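Local coordinates for protein YcaO (Methanopyrus kandleri, PDB 6CIB) that binds ADP and magnesium and, as an ATP-dependent YcaO enzyme, probably installs thioamides in a peptide backbone, at residues Arg199-Val204 / Ala221-Glu226. Residues are numbered along the deposited sequence; the frame is centred on the assembly and turned at random.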
loop_
_atom_site.group_PDB
_atom_site.type_symbol
_atom_site.label_atom_id
_atom_site.label_comp_id
_atom_site.label_asym_id
_atom_site.label_seq_id
_atom_site.Cartn_x
_atom_site.Cartn_y
_atom_site.Cartn_z
ATOM N N ARG A 199 -11.423 -15.850 15.117
ATOM C CA ARG A 199 -12.327 -16.998 15.028
ATOM C C ARG A 199 -12.246 -17.756 13.693
ATOM O O ARG A 199 -12.662 -18.908 13.625
ATOM C CB ARG A 199 -13.766 -16.570 15.339
ATOM C CG ARG A 199 -14.087 -16.627 16.825
ATOM C CD ARG A 199 -15.503 -16.167 17.144
ATOM N NE ARG A 199 -15.482 -14.933 17.928
ATOM C CZ ARG A 199 -15.964 -13.759 17.530
ATOM N NH1 ARG A 199 -16.550 -13.623 16.345
ATOM N NH2 ARG A 199 -15.869 -12.712 18.331
ATOM N N GLU A 200 -11.692 -17.111 12.659
ATOM C CA GLU A 200 -11.502 -17.720 11.335
ATOM C C GLU A 200 -10.232 -18.562 11.238
ATOM O O GLU A 200 -10.161 -19.506 10.443
ATOM C CB GLU A 200 -11.461 -16.644 10.244
ATOM C CG GLU A 200 -12.757 -15.885 10.026
ATOM C CD GLU A 200 -13.918 -16.789 9.655
ATOM O OE1 GLU A 200 -13.800 -17.566 8.678
ATOM O OE2 GLU A 200 -14.952 -16.715 10.353
ATOM N N VAL A 201 -9.228 -18.204 12.035
ATOM C CA VAL A 201 -7.926 -18.884 12.036
ATOM C C VAL A 201 -7.618 -19.373 13.454
ATOM O O VAL A 201 -8.537 -19.741 14.185
ATOM C CB VAL A 201 -6.803 -17.989 11.429
ATOM C CG1 VAL A 201 -6.937 -17.912 9.911
ATOM C CG2 VAL A 201 -6.801 -16.587 12.042
ATOM N N GLY A 202 -6.347 -19.405 13.846
ATOM C CA GLY A 202 -5.983 -19.754 15.217
ATOM C C GLY A 202 -5.768 -18.516 16.061
ATOM O O GLY A 202 -6.372 -18.371 17.131
ATOM N N ARG A 203 -4.900 -17.626 15.573
ATOM C CA ARG A 203 -4.550 -16.388 16.259
ATOM C C ARG A 203 -4.402 -15.219 15.285
ATOM O O ARG A 203 -3.956 -15.396 14.149
ATOM C CB ARG A 203 -3.254 -16.554 17.070
ATOM C CG ARG A 203 -3.373 -17.461 18.289
ATOM C CD ARG A 203 -2.801 -16.804 19.532
ATOM N NE ARG A 203 -1.343 -16.897 19.592
ATOM C CZ ARG A 203 -0.573 -16.225 20.448
ATOM N NH1 ARG A 203 -1.108 -15.385 21.332
ATOM N NH2 ARG A 203 0.745 -16.389 20.414
ATOM N N VAL A 204 -4.791 -14.029 15.738
ATOM C CA VAL A 204 -4.508 -12.789 15.017
ATOM C C VAL A 204 -3.757 -11.869 15.969
ATOM O O VAL A 204 -4.290 -11.460 16.998
ATOM C CB VAL A 204 -5.776 -12.104 14.442
ATOM C CG1 VAL A 204 -5.424 -10.748 13.831
ATOM C CG2 VAL A 204 -6.446 -12.980 13.391
ATOM N N ALA A 221 -0.341 -6.995 11.253
ATOM C CA ALA A 221 -1.151 -8.080 11.794
ATOM C C ALA A 221 -0.637 -9.395 11.233
ATOM O O ALA A 221 -0.410 -9.511 10.028
ATOM C CB ALA A 221 -2.622 -7.894 11.456
ATOM N N VAL A 222 -0.433 -10.372 12.115
ATOM C CA VAL A 222 0.032 -11.700 11.704
ATOM C C VAL A 222 -0.919 -12.776 12.217
ATOM O O VAL A 222 -1.471 -12.658 13.316
ATOM C CB VAL A 222 1.509 -12.008 12.116
ATOM C CG1 VAL A 222 2.482 -11.179 11.295
ATOM C CG2 VAL A 222 1.749 -11.792 13.607
ATOM N N THR A 223 -1.119 -13.808 11.401
ATOM C CA THR A 223 -1.980 -14.917 11.783
ATOM C C THR A 223 -1.209 -16.202 12.055
ATOM O O THR A 223 -0.164 -16.469 11.455
ATOM C CB THR A 223 -3.111 -15.194 10.765
ATOM O OG1 THR A 223 -2.556 -15.627 9.519
ATOM C CG2 THR A 223 -3.971 -13.947 10.547
ATOM N N GLU A 224 -1.740 -16.968 13.000
ATOM C CA GLU A 224 -1.376 -18.354 13.208
ATOM C C GLU A 224 -2.610 -19.164 12.845
ATOM O O GLU A 224 -3.725 -18.796 13.207
ATOM C CB GLU A 224 -0.985 -18.564 14.668
ATOM C CG GLU A 224 -0.199 -19.834 14.941
ATOM C CD GLU A 224 0.261 -19.950 16.388
ATOM O OE1 GLU A 224 0.588 -18.915 17.014
ATOM O OE2 GLU A 224 0.302 -21.092 16.893
ATOM N N ALA A 225 -2.417 -20.249 12.107
ATOM C CA ALA A 225 -3.525 -21.093 11.656
ATOM C C ALA A 225 -3.052 -22.532 11.547
ATOM O O ALA A 225 -1.844 -22.785 11.430
ATOM C CB ALA A 225 -4.063 -20.601 10.313
ATOM N N GLU A 226 -3.994 -23.473 11.576
ATOM C CA GLU A 226 -3.639 -24.884 11.404
ATOM C C GLU A 226 -3.314 -25.249 9.956
ATOM O O GLU A 226 -2.608 -26.224 9.704
ATOM C CB GLU A 226 -4.671 -25.828 12.046
ATOM C CG GLU A 226 -6.062 -25.835 11.430
ATOM C CD GLU A 226 -7.023 -26.781 12.145
ATOM O OE1 GLU A 226 -6.564 -27.682 12.890
ATOM O OE2 GLU A 226 -8.254 -26.625 11.962
#
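Glu224 OE1 approaches the edge of the Arg203 guanidinium, close to its plane, in a long salt bridge to Arg203 NE (3.8 Å); the carboxylate is turned 79° against the guanidinium. Arg203 NH1 has its stronger partner in a salt bridge to Glu205, and Glu224 OE1 also forms one with Lys286. The pair lies at the open end of an antiparallel β-hairpin, strands 203-209 and 217-224, where a classic β-bulge sets Gly202 and Arg203 both opposite Glu224. Glu224 O therefore takes two N-H groups. Gly202 N reaches Glu224 O at 2.8 Å on a bent path. Arg203 N meets the same oxygen more directly, 160° at the hydrogen; Glu224 N returns a bond to Arg203 O. Glu224 runs alongside Arg203 on an extended chain whose CG is anti to the backbone N (chi1 -163°), whereas Arg203 bends at chi2 and chi3. On the other face, the side chains of Val204 and Thr223 lie side by side, Val204 CG2 3.9 Å from Thr223 CG2, and both meet helix 241-260. Thr223 OG1 is hydrogen-bonded to Val232 N and Glu230 O. Beyond the bulge, Val201 CB rests 3.9 Å from Ala225 CB, and Val201 CG2 comes within 4.1 Å of Thr223 CB.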